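Local coordinates for protein phage terminase large subunit (Thermus phage P7426, PDB 7KS4) that probably acts as an ATP-driven motor that packs viral DNA into empty capsids and as a genome-cutting endonuclease, the present chain being its N-terminal ATPase domain, at residues Q102-R105 with R106-R109; M238-R241 with L242-P245; Q214-P217 with D218-S221; H223-S226 with W227-W230; E205-P208 with N209-I212. All blocks are in the same frame, centred on the assembly; numbering follows the deposited sequence.

Along the chain the order is contact 1, contact 5, contact 3, contact 4, contact 2. Contacts 1, 3 and 4 reach the same mixed sheet: contact 1 turns from outermost strand 99-104 to strand 109-115, whereas contacts 3 and 4 stand at the start and finish of strand 219-224, the other outermost strand. Lying at opposite sheet edges, contacts 1 and 4 are about 33 Å apart between centres. Contact 5 precedes contact 3 in the loop after helix 190-197, and touches contact 4 where I207 CD1 meets H223 ND1 at 3.9 Å. M238 CE packs 4.0 Å from W227 CH2, joining contact 2 to contact 4, which borders the nucleotide-binding loop of this P-loop ATPase.

Contact 1 of 5, residues Q102-R105 with R106-R109; sequences QLQR and RRLR. With SO4 (sulfate ion), chain C.
The side-chain amide of Q104 and the guanidinium of R107 are stacked, their planes only 11° apart, with OE1 of Q104 over one face of the arginine and CD of Q104 3.3 Å from NH2 of R107. At the edge of the same guanidinium, in its plane, lies O4 of a sulfate ion: the amide takes the face, and NE and, weakly, NH2 point at the sulfate. Q104 OE1 also lies 3.3 Å from R109 CD and, more distantly, near the plane of the R109 guanidinium at its edge. Here the amide and guanidinium planes are 62° apart and the two side chains run side by side in the same direction; the charge of R109 is paired with E131.

This is a beta hairpin closed by a type I turn from R105 to L108, followed by a G1 bulge in which L108, at positive phi, and R109 both oppose Q104. The antiparallel hydrogen-bonded pair is Q104 with R109: Q104 N donates to R109 O at 2.9 Å, and R109 N returns a bond to Q104 O at 3.1 Å. The turn itself is closed by L108 N to R105 O, 3.2 Å. L103 and L108 pack the hairpin against helix 75-92.

The sulfate, probably from the crystallisation liquor, sits at the turn among arginines. R106 N gives it a weak bond through O3, and R107, its chain bent at chi3 (-82°), directs NE to O4 at 2.5 Å, a length short enough to be doubtful.

Contact 2 of 5, residues M238-R241 with L242-P245; sequences MERR and LYIP. With SO4 (sulfate ion), chain H.
R240 and Y243 cross one another, the guanidinium and phenol planes 39° apart, and I244 CD1 lies over one face of the same arginine. The tyrosine comes in by its hydroxyl end: OH lies 2.9 Å from R240 NE, oblique to the guanidinium, while ring atom CE1 lies at the guanidinium edge. The I244 methyl is close, CD1 standing 3.2 Å from R240 NE. The arginine reaches both partners because its chain bends at chi3 (71°), which swings the head group across the turn. At the edge carrying NH1 and NH2 lies a sulfate ion, probably from the crystallisation liquor: R240 NH1 donates to O4 at 3.1 Å, and weaker bonds run from NH1 and NH2 to O1.

R240 O accepts from Y243 N at 3.0 Å and, more weakly, from I244 N, and the same oxygen lies 3.7 Å above the plane of the Y243 ring, toward its rim.

R241 turns in another direction. Its NE donates to M238 O over 2.9 Å, in the carbonyl plane and on a lone pair, sharing that acceptor with R241 N. M238 SD covers the centre of one guanidinium face, and R241 also makes a cation-pi contact with F249.

The side chains of R240 and Q45, an ADP-binding residue, are about 7 Å apart at their nearest atoms. Topologically this is the connection of a helix-loop-helix beside the ADP site: it follows helix 234-239 and leads through R240-I244 to P245, the N-cap of helix 246-252.

Contact 3 of 5, residues Q214-P217 with D218-S221; sequences QTHP and DFES. With SO4 (sulfate ion), chain D.
H216 and F219 meet as an offset edge-to-face pair: the imidazole edge is turned toward the phenyl face, with planes at 86° and centroids 5.7 Å apart. CB of H216 comes up to F219 CD1 at 3.7 Å, and also lies 3.5 Å from D218 OD1. That carboxylate oxygen sits at the edge of the phenyl ring, in its plane. A water joins the two polar groups; it is hydrogen-bonded to H216 ND1 at 3.1 Å and donates to D218 OD1 at 3.0 Å. D218 offers OD1 there because CG lies between the backbone N and the carbonyl carbon (chi1 45°).

What brings these side chains together is a type I beta turn from H216 to F219, leading straight into outer strand 219-224. The turn is closed by F219 N donating to H216 O over 3.0 Å.

Further out, F219 has a second edge-to-face partner in F194 and packs on strand 37-42, next to its own strand in the sheet. R200 NH1 binds F219 O, while R200 NH2 shares a sulfate ion with T215, whose OG1 donates to sulfate O1 at 2.8 Å.

Contact 4 of 5, residues H223-S226 with W227-W230; sequences HAAS and WDVW
A225 and D228 form one half of a capping box at the start of helix 226-229. A225 is the N-cap and D228 the third residue of the helix; the aspartate turns back so that OD2 accepts from A225 N at 2.8 Å. The donor approaches 36° out of the carboxylate plane. The reciprocal half would need a polar N-cap side chain, and alanine has none. The carbonyl O of A225 receives D228 N at 2.9 Å in an i to i+3 bond, with V229 N adding the weak i to i+4 bond. S226 O continues the helical pattern by accepting W230 N at 2.8 Å.

The methyl of A225 lies over the indole of W227 in a CH-pi contact: CB is 3.6 Å from the centroid of the five-membered ring, 19° off its normal, and closest to CE2 at 3.4 Å. The indole folds back against the N-cap methyl because W227 CG stands between the backbone N and the carbonyl carbon (chi1 54°).

In the fold, this is where outer strand 219-224 of the P-loop ATPase sheet hands over to a short helix beside the nucleotide-binding loop. S226 OG binds R44 O, and W230 NE1 binds Q45 O, both within the ADP pocket. W230 additionally meets H24 edge-to-face, and its side chain lies about 6 Å from the bound ADP at the nearest atoms.

A224 CB touches V229 CG2 at 4.2 Å. The W227 indole also meets the F249 ring, and R234 in a cation-pi contact.

Contact 5 of 5, residues E205-P208 with N209-I212; sequences EGIP and NSGI. With SO4 (sulfate ion), chain F.
I207 and S210 are the outer residues of a type II beta turn, in which N209 takes the positive-phi place (70°) and S210 N donates to I207 O at 3.1 Å with an N-H...O angle of 160°. The side chain of S210 doubles this closure: OG donates to the same I207 O at 2.7 Å, in the carbonyl plane, whereas the backbone N-H comes from above that plane. Two donors thus grip one carbonyl oxygen from the same residue. OG can reach it because it is set between the backbone N and the carbonyl carbon (chi1 56°). The hydroxyl is engaged a second time by K204 N, tying the turn to the preceding loop.

I207 CG2 lies 3.6 Å from S210 CB, a van der Waals contact beside the shared acceptor. At the corner, the N209 amide reaches a sulfate ion, probably from the crystallisation liquor: ND2 donates to its O4 at a short 2.6 Å.

This loop lies between helix 190-197 and strand 219-224, away from the annotated sites. I207 packs on F195 and L196 of that helix, P208 O accepts from Y192 OH there, and I207 and P208 also rest on F257, which follows helix 246-252.

Contact 1 of 5, residues Q102-R105 with R106-R109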
# COMPACT_ATOMS: atom_id res chain seq x y z
N GLN A 102 -20.63 -4.44 3.14
CA GLN A 102 -21.11 -3.80 4.35
C GLN A 102 -20.03 -2.84 4.83
O GLN A 102 -18.86 -3.21 4.92
CB GLN A 102 -21.44 -4.84 5.44
CG GLN A 102 -22.15 -4.28 6.65
CD GLN A 102 -22.27 -5.29 7.77
OE1 GLN A 102 -21.98 -6.48 7.58
NE2 GLN A 102 -22.68 -4.83 8.94
N LEU A 103 -20.44 -1.61 5.13
CA LEU A 103 -19.51 -0.53 5.43
C LEU A 103 -19.84 0.10 6.78
O LEU A 103 -21.01 0.31 7.10
CB LEU A 103 -19.55 0.55 4.34
CG LEU A 103 -18.73 1.82 4.58
CD1 LEU A 103 -17.25 1.49 4.82
CD2 LEU A 103 -18.88 2.73 3.38
N GLN A 104 -18.80 0.39 7.55
CA GLN A 104 -18.91 1.15 8.79
C GLN A 104 -17.90 2.29 8.66
O GLN A 104 -16.75 2.15 9.06
CB GLN A 104 -18.64 0.27 10.00
CG GLN A 104 -19.57 -0.92 10.09
CD GLN A 104 -19.14 -1.93 11.13
OE1 GLN A 104 -18.12 -1.74 11.80
NE2 GLN A 104 -19.90 -3.01 11.27
N ARG A 105 -18.34 3.40 8.05
CA ARG A 105 -17.41 4.48 7.73
C ARG A 105 -16.76 5.03 8.99
O ARG A 105 -15.56 5.33 9.00
CB ARG A 105 -18.13 5.59 6.97
CG ARG A 105 -18.21 5.36 5.47
CD ARG A 105 -18.70 6.59 4.70
NE ARG A 105 -19.31 6.23 3.42
CZ ARG A 105 -18.64 6.02 2.29
NH1 ARG A 105 -17.32 6.13 2.25
NH2 ARG A 105 -19.30 5.69 1.18
N ARG A 106 -17.54 5.17 10.07
CA ARG A 106 -17.00 5.75 11.29
C ARG A 106 -15.86 4.90 11.84
O ARG A 106 -14.83 5.42 12.28
CB ARG A 106 -18.11 5.92 12.33
CG ARG A 106 -19.30 6.74 11.82
CD ARG A 106 -20.21 7.20 12.96
NE ARG A 106 -21.17 6.17 13.37
CZ ARG A 106 -22.38 6.00 12.82
NH1 ARG A 106 -22.79 6.78 11.84
NH2 ARG A 106 -23.17 5.04 13.27
N ARG A 107 -16.02 3.58 11.82
CA ARG A 107 -15.02 2.66 12.35
C ARG A 107 -14.00 2.22 11.30
O ARG A 107 -13.20 1.32 11.58
CB ARG A 107 -15.69 1.44 12.96
CG ARG A 107 -16.41 1.73 14.27
CD ARG A 107 -16.99 0.47 14.88
NE ARG A 107 -18.28 0.12 14.29
CZ ARG A 107 -19.06 -0.87 14.72
NH1 ARG A 107 -18.68 -1.62 15.75
NH2 ARG A 107 -20.22 -1.10 14.13
N LEU A 108 -14.00 2.83 10.12
CA LEU A 108 -13.11 2.45 9.02
C LEU A 108 -13.05 0.93 8.89
O LEU A 108 -11.98 0.31 8.93
CB LEU A 108 -11.71 3.03 9.21
CG LEU A 108 -11.56 4.55 9.25
CD1 LEU A 108 -10.09 4.91 9.35
CD2 LEU A 108 -12.20 5.22 8.03
N ARG A 109 -14.23 0.33 8.72
CA ARG A 109 -14.36 -1.12 8.61
C ARG A 109 -15.17 -1.44 7.37
O ARG A 109 -16.32 -0.99 7.23
CB ARG A 109 -15.01 -1.71 9.86
CG ARG A 109 -14.78 -3.20 10.02
CD ARG A 109 -15.62 -3.78 11.14
NE ARG A 109 -15.37 -5.21 11.33
CZ ARG A 109 -16.21 -6.04 11.93
NH1 ARG A 109 -17.38 -5.61 12.40
NH2 ARG A 109 -15.89 -7.32 12.06
S SO4 C . -20.27 2.88 12.26
O1 SO4 C . -20.39 3.87 13.32
O2 SO4 C . -21.59 2.54 11.75
O3 SO4 C . -19.46 3.43 11.17
O4 SO4 C . -19.63 1.68 12.80

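Contact 2 of 5, residues M238-R241 with L242-P245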
# COMPACT_ATOMS: atom_id res chain seq x y z
N MET A 238 11.40 21.44 -10.31
CA MET A 238 12.69 22.08 -10.11
C MET A 238 12.53 23.55 -9.76
O MET A 238 13.26 24.09 -8.92
CB MET A 238 13.55 21.92 -11.37
CG MET A 238 13.96 20.47 -11.67
SD MET A 238 14.86 19.72 -10.28
CE MET A 238 15.18 18.06 -10.86
N GLU A 239 11.55 24.22 -10.37
CA GLU A 239 11.39 25.65 -10.15
C GLU A 239 10.76 25.96 -8.80
O GLU A 239 10.85 27.10 -8.33
CB GLU A 239 10.57 26.25 -11.30
CG GLU A 239 11.33 26.22 -12.62
CD GLU A 239 10.60 26.90 -13.77
OE1 GLU A 239 9.61 27.63 -13.52
OE2 GLU A 239 11.02 26.69 -14.93
N ARG A 240 10.17 24.96 -8.14
CA ARG A 240 9.71 25.15 -6.76
C ARG A 240 10.86 25.29 -5.77
O ARG A 240 10.64 25.74 -4.65
CB ARG A 240 8.85 23.98 -6.30
CG ARG A 240 7.56 23.81 -7.05
CD ARG A 240 6.62 22.89 -6.28
NE ARG A 240 6.09 23.51 -5.06
CZ ARG A 240 5.08 23.03 -4.34
NH1 ARG A 240 4.47 21.91 -4.71
NH2 ARG A 240 4.68 23.67 -3.25
N ARG A 241 12.07 24.88 -6.14
CA ARG A 241 13.18 24.99 -5.21
C ARG A 241 13.46 26.43 -4.80
O ARG A 241 14.20 26.64 -3.83
CB ARG A 241 14.44 24.35 -5.81
CG ARG A 241 14.30 22.85 -6.02
CD ARG A 241 15.54 22.26 -6.67
NE ARG A 241 15.73 22.76 -8.03
CZ ARG A 241 16.80 22.48 -8.78
NH1 ARG A 241 17.77 21.71 -8.30
NH2 ARG A 241 16.89 22.97 -10.01
N LEU A 242 12.89 27.41 -5.51
CA LEU A 242 13.02 28.80 -5.09
C LEU A 242 12.45 29.04 -3.71
O LEU A 242 12.96 29.89 -2.96
CB LEU A 242 12.32 29.74 -6.08
CG LEU A 242 12.96 30.05 -7.44
CD1 LEU A 242 12.32 31.31 -8.02
CD2 LEU A 242 14.47 30.22 -7.36
N TYR A 243 11.38 28.33 -3.34
CA TYR A 243 10.69 28.60 -2.09
C TYR A 243 10.48 27.36 -1.23
O TYR A 243 9.85 27.46 -0.18
CB TYR A 243 9.35 29.29 -2.36
CG TYR A 243 8.35 28.50 -3.18
CD1 TYR A 243 7.42 27.67 -2.57
CD2 TYR A 243 8.31 28.62 -4.57
CE1 TYR A 243 6.49 26.96 -3.31
CE2 TYR A 243 7.39 27.91 -5.32
CZ TYR A 243 6.48 27.09 -4.68
OH TYR A 243 5.55 26.37 -5.41
N ILE A 244 11.01 26.21 -1.63
CA ILE A 244 10.91 24.98 -0.86
C ILE A 244 12.31 24.64 -0.35
O ILE A 244 13.26 24.62 -1.14
CB ILE A 244 10.34 23.82 -1.71
CG1 ILE A 244 8.83 24.01 -1.88
CG2 ILE A 244 10.66 22.46 -1.09
CD1 ILE A 244 8.14 22.93 -2.68
N PRO A 245 12.48 24.35 0.94
CA PRO A 245 13.82 23.98 1.43
C PRO A 245 14.39 22.82 0.64
O PRO A 245 13.66 21.95 0.16
CB PRO A 245 13.58 23.60 2.90
CG PRO A 245 12.11 23.41 3.04
CD PRO A 245 11.47 24.29 2.02
S SO4 H . 1.87 20.54 -2.29
O1 SO4 H . 1.75 21.93 -2.72
O2 SO4 H . 0.70 19.78 -2.74
O3 SO4 H . 1.94 20.50 -0.83
O4 SO4 H . 3.07 19.93 -2.86

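Contact 3 of 5, residues Q214-P217 with D218-S221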
# COMPACT_ATOMS: atom_id res chain seq x y z
N GLN A 214 23.37 -5.60 0.37
CA GLN A 214 22.80 -6.93 0.30
C GLN A 214 21.28 -6.84 0.17
O GLN A 214 20.68 -5.79 0.40
CB GLN A 214 23.18 -7.75 1.53
CG GLN A 214 24.61 -8.30 1.50
CD GLN A 214 25.35 -8.07 2.80
OE1 GLN A 214 25.53 -6.94 3.23
NE2 GLN A 214 25.77 -9.16 3.43
N THR A 215 20.66 -7.95 -0.22
CA THR A 215 19.21 -8.02 -0.34
C THR A 215 18.71 -9.31 0.28
O THR A 215 19.44 -10.30 0.40
CB THR A 215 18.75 -7.92 -1.80
OG1 THR A 215 19.38 -8.94 -2.59
CG2 THR A 215 19.07 -6.56 -2.38
N HIS A 216 17.44 -9.28 0.70
CA HIS A 216 16.74 -10.44 1.21
C HIS A 216 15.77 -10.96 0.16
O HIS A 216 15.08 -10.15 -0.48
CB HIS A 216 15.97 -10.10 2.49
CG HIS A 216 16.83 -9.64 3.62
ND1 HIS A 216 16.36 -9.45 4.90
CD2 HIS A 216 18.15 -9.32 3.66
CE1 HIS A 216 17.34 -9.04 5.68
NE2 HIS A 216 18.44 -8.95 4.95
N PRO A 217 15.66 -12.27 -0.04
CA PRO A 217 14.84 -12.77 -1.16
C PRO A 217 13.37 -12.40 -1.06
O PRO A 217 12.70 -12.31 -2.10
CB PRO A 217 15.03 -14.30 -1.09
CG PRO A 217 16.22 -14.51 -0.22
CD PRO A 217 16.24 -13.38 0.74
N ASP A 218 12.82 -12.21 0.13
CA ASP A 218 11.40 -11.90 0.25
C ASP A 218 11.12 -10.41 0.10
O ASP A 218 9.96 -10.00 0.22
CB ASP A 218 10.85 -12.40 1.59
CG ASP A 218 11.76 -12.08 2.77
OD1 ASP A 218 12.98 -11.89 2.56
OD2 ASP A 218 11.25 -12.05 3.92
N PHE A 219 12.13 -9.60 -0.20
CA PHE A 219 11.99 -8.16 -0.32
C PHE A 219 12.16 -7.72 -1.76
O PHE A 219 13.07 -8.20 -2.46
CB PHE A 219 13.01 -7.43 0.56
CG PHE A 219 12.62 -7.32 2.00
CD1 PHE A 219 12.67 -8.42 2.84
CD2 PHE A 219 12.24 -6.10 2.54
CE1 PHE A 219 12.31 -8.31 4.18
CE2 PHE A 219 11.88 -5.99 3.87
CZ PHE A 219 11.92 -7.09 4.69
N GLU A 220 11.32 -6.80 -2.20
CA GLU A 220 11.52 -6.13 -3.48
C GLU A 220 11.18 -4.66 -3.31
O GLU A 220 10.12 -4.33 -2.77
CB GLU A 220 10.66 -6.75 -4.60
CG GLU A 220 10.87 -6.07 -5.94
CD GLU A 220 10.25 -6.86 -7.08
OE1 GLU A 220 9.63 -7.91 -6.80
OE2 GLU A 220 10.38 -6.43 -8.24
N SER A 221 12.08 -3.79 -3.77
CA SER A 221 11.94 -2.36 -3.55
C SER A 221 11.81 -1.60 -4.86
O SER A 221 12.38 -1.98 -5.88
CB SER A 221 13.12 -1.81 -2.77
OG SER A 221 13.16 -2.37 -1.47
S SO4 D . 18.29 -12.12 -3.64
O1 SO4 D . 17.90 -11.27 -2.51
O2 SO4 D . 17.15 -12.93 -4.06
O3 SO4 D . 18.72 -11.28 -4.76
O4 SO4 D . 19.39 -12.98 -3.23
O HOH W 1 14.00 -11.42 5.39

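Contact 4 of 5, residues H223-S226 with W227-W230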
# COMPACT_ATOMS: atom_id res chain seq x y z
N HIS A 223 11.62 2.52 -6.56
CA HIS A 223 12.05 3.89 -6.34
C HIS A 223 11.65 4.75 -7.53
O HIS A 223 11.82 4.34 -8.68
CB HIS A 223 13.57 3.98 -6.14
CG HIS A 223 14.04 5.33 -5.72
ND1 HIS A 223 14.87 6.10 -6.49
CD2 HIS A 223 13.75 6.07 -4.62
CE1 HIS A 223 15.10 7.25 -5.88
NE2 HIS A 223 14.43 7.25 -4.74
N ALA A 224 11.12 5.94 -7.26
CA ALA A 224 10.79 6.87 -8.33
C ALA A 224 10.60 8.26 -7.75
O ALA A 224 9.87 8.42 -6.76
CB ALA A 224 9.52 6.43 -9.09
N ALA A 225 11.26 9.24 -8.35
CA ALA A 225 10.95 10.63 -8.07
C ALA A 225 9.61 10.99 -8.70
O ALA A 225 9.12 10.31 -9.61
CB ALA A 225 12.05 11.54 -8.60
N SER A 226 9.02 12.08 -8.22
CA SER A 226 7.78 12.54 -8.82
C SER A 226 7.93 12.74 -10.32
O SER A 226 7.02 12.42 -11.09
CB SER A 226 7.34 13.84 -8.15
OG SER A 226 7.29 13.68 -6.74
N TRP A 227 9.09 13.23 -10.75
CA TRP A 227 9.30 13.50 -12.17
C TRP A 227 9.68 12.26 -12.96
O TRP A 227 9.68 12.31 -14.19
CB TRP A 227 10.38 14.57 -12.35
CG TRP A 227 11.66 14.27 -11.67
CD1 TRP A 227 12.63 13.41 -12.09
CD2 TRP A 227 12.14 14.83 -10.44
NE1 TRP A 227 13.68 13.39 -11.20
CE2 TRP A 227 13.40 14.26 -10.18
CE3 TRP A 227 11.61 15.75 -9.53
CZ2 TRP A 227 14.14 14.58 -9.05
CZ3 TRP A 227 12.36 16.08 -8.41
CH2 TRP A 227 13.61 15.50 -8.18
N ASP A 228 9.99 11.14 -12.29
CA ASP A 228 10.07 9.87 -13.00
C ASP A 228 8.69 9.42 -13.47
O ASP A 228 8.57 8.83 -14.55
CB ASP A 228 10.69 8.79 -12.10
CG ASP A 228 12.16 9.02 -11.82
OD1 ASP A 228 12.87 9.53 -12.72
OD2 ASP A 228 12.62 8.69 -10.71
N VAL A 229 7.66 9.69 -12.68
CA VAL A 229 6.30 9.34 -13.08
C VAL A 229 5.67 10.45 -13.92
O VAL A 229 4.88 10.16 -14.82
CB VAL A 229 5.43 9.06 -11.85
CG1 VAL A 229 4.07 8.51 -12.28
CG2 VAL A 229 6.15 8.10 -10.88
N TRP A 230 6.01 11.71 -13.64
CA TRP A 230 5.47 12.86 -14.36
C TRP A 230 6.63 13.64 -14.97
O TRP A 230 7.02 14.70 -14.46
CB TRP A 230 4.65 13.75 -13.43
CG TRP A 230 3.45 13.04 -12.89
CD1 TRP A 230 3.24 12.64 -11.60
CD2 TRP A 230 2.29 12.64 -13.62
NE1 TRP A 230 2.02 12.02 -11.49
CE2 TRP A 230 1.41 12.01 -12.72
CE3 TRP A 230 1.90 12.76 -14.97
CZ2 TRP A 230 0.18 11.49 -13.11
CZ3 TRP A 230 0.67 12.24 -15.35
CH2 TRP A 230 -0.18 11.62 -14.43

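Contact 5 of 5, residues E205-P208 with N209-I212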
# COMPACT_ATOMS: atom_id res chain seq x y z
N GLU A 205 22.06 7.89 -7.07
CA GLU A 205 22.17 9.07 -6.22
C GLU A 205 20.93 9.19 -5.33
O GLU A 205 19.82 8.83 -5.72
CB GLU A 205 22.34 10.33 -7.07
CG GLU A 205 22.56 11.61 -6.28
CD GLU A 205 22.77 12.83 -7.17
OE1 GLU A 205 23.12 12.65 -8.35
OE2 GLU A 205 22.58 13.96 -6.67
N GLY A 206 21.14 9.69 -4.12
CA GLY A 206 20.08 9.80 -3.15
C GLY A 206 19.85 8.57 -2.30
O GLY A 206 19.11 8.66 -1.30
N ILE A 207 20.45 7.43 -2.65
CA ILE A 207 20.29 6.20 -1.88
C ILE A 207 21.65 5.76 -1.35
O ILE A 207 22.38 5.05 -2.06
CB ILE A 207 19.66 5.08 -2.73
CG1 ILE A 207 18.33 5.53 -3.34
CG2 ILE A 207 19.45 3.82 -1.89
CD1 ILE A 207 17.75 4.54 -4.34
N PRO A 208 22.04 6.14 -0.13
CA PRO A 208 23.32 5.67 0.41
C PRO A 208 23.40 4.15 0.41
O PRO A 208 22.42 3.46 0.70
CB PRO A 208 23.33 6.23 1.84
CG PRO A 208 22.44 7.41 1.79
CD PRO A 208 21.37 7.07 0.79
N ASN A 209 24.57 3.64 0.05
CA ASN A 209 24.88 2.21 0.04
C ASN A 209 24.16 1.45 -1.06
O ASN A 209 24.24 0.22 -1.10
CB ASN A 209 24.57 1.55 1.39
CG ASN A 209 25.52 2.00 2.48
OD1 ASN A 209 24.99 2.19 3.68
ND2 ASN A 209 26.71 2.18 2.24
N SER A 210 23.46 2.13 -1.97
CA SER A 210 22.97 1.45 -3.16
C SER A 210 24.14 0.99 -4.03
O SER A 210 25.18 1.65 -4.11
CB SER A 210 22.04 2.36 -3.97
OG SER A 210 22.68 3.59 -4.31
N GLY A 211 23.96 -0.15 -4.68
CA GLY A 211 25.02 -0.74 -5.47
C GLY A 211 25.90 -1.73 -4.73
O GLY A 211 26.38 -2.70 -5.32
N ILE A 212 26.12 -1.50 -3.43
CA ILE A 212 26.93 -2.38 -2.61
C ILE A 212 26.10 -3.08 -1.54
O ILE A 212 26.65 -3.79 -0.70
CB ILE A 212 28.11 -1.64 -1.97
CG1 ILE A 212 27.62 -0.46 -1.12
CG2 ILE A 212 29.08 -1.18 -3.05
CD1 ILE A 212 28.68 0.11 -0.19
S SO4 F . 28.25 4.81 3.33
O1 SO4 F . 27.64 5.87 4.12
O2 SO4 F . 27.60 4.74 2.02
O3 SO4 F . 29.67 5.07 3.15
O4 SO4 F . 28.07 3.53 4.01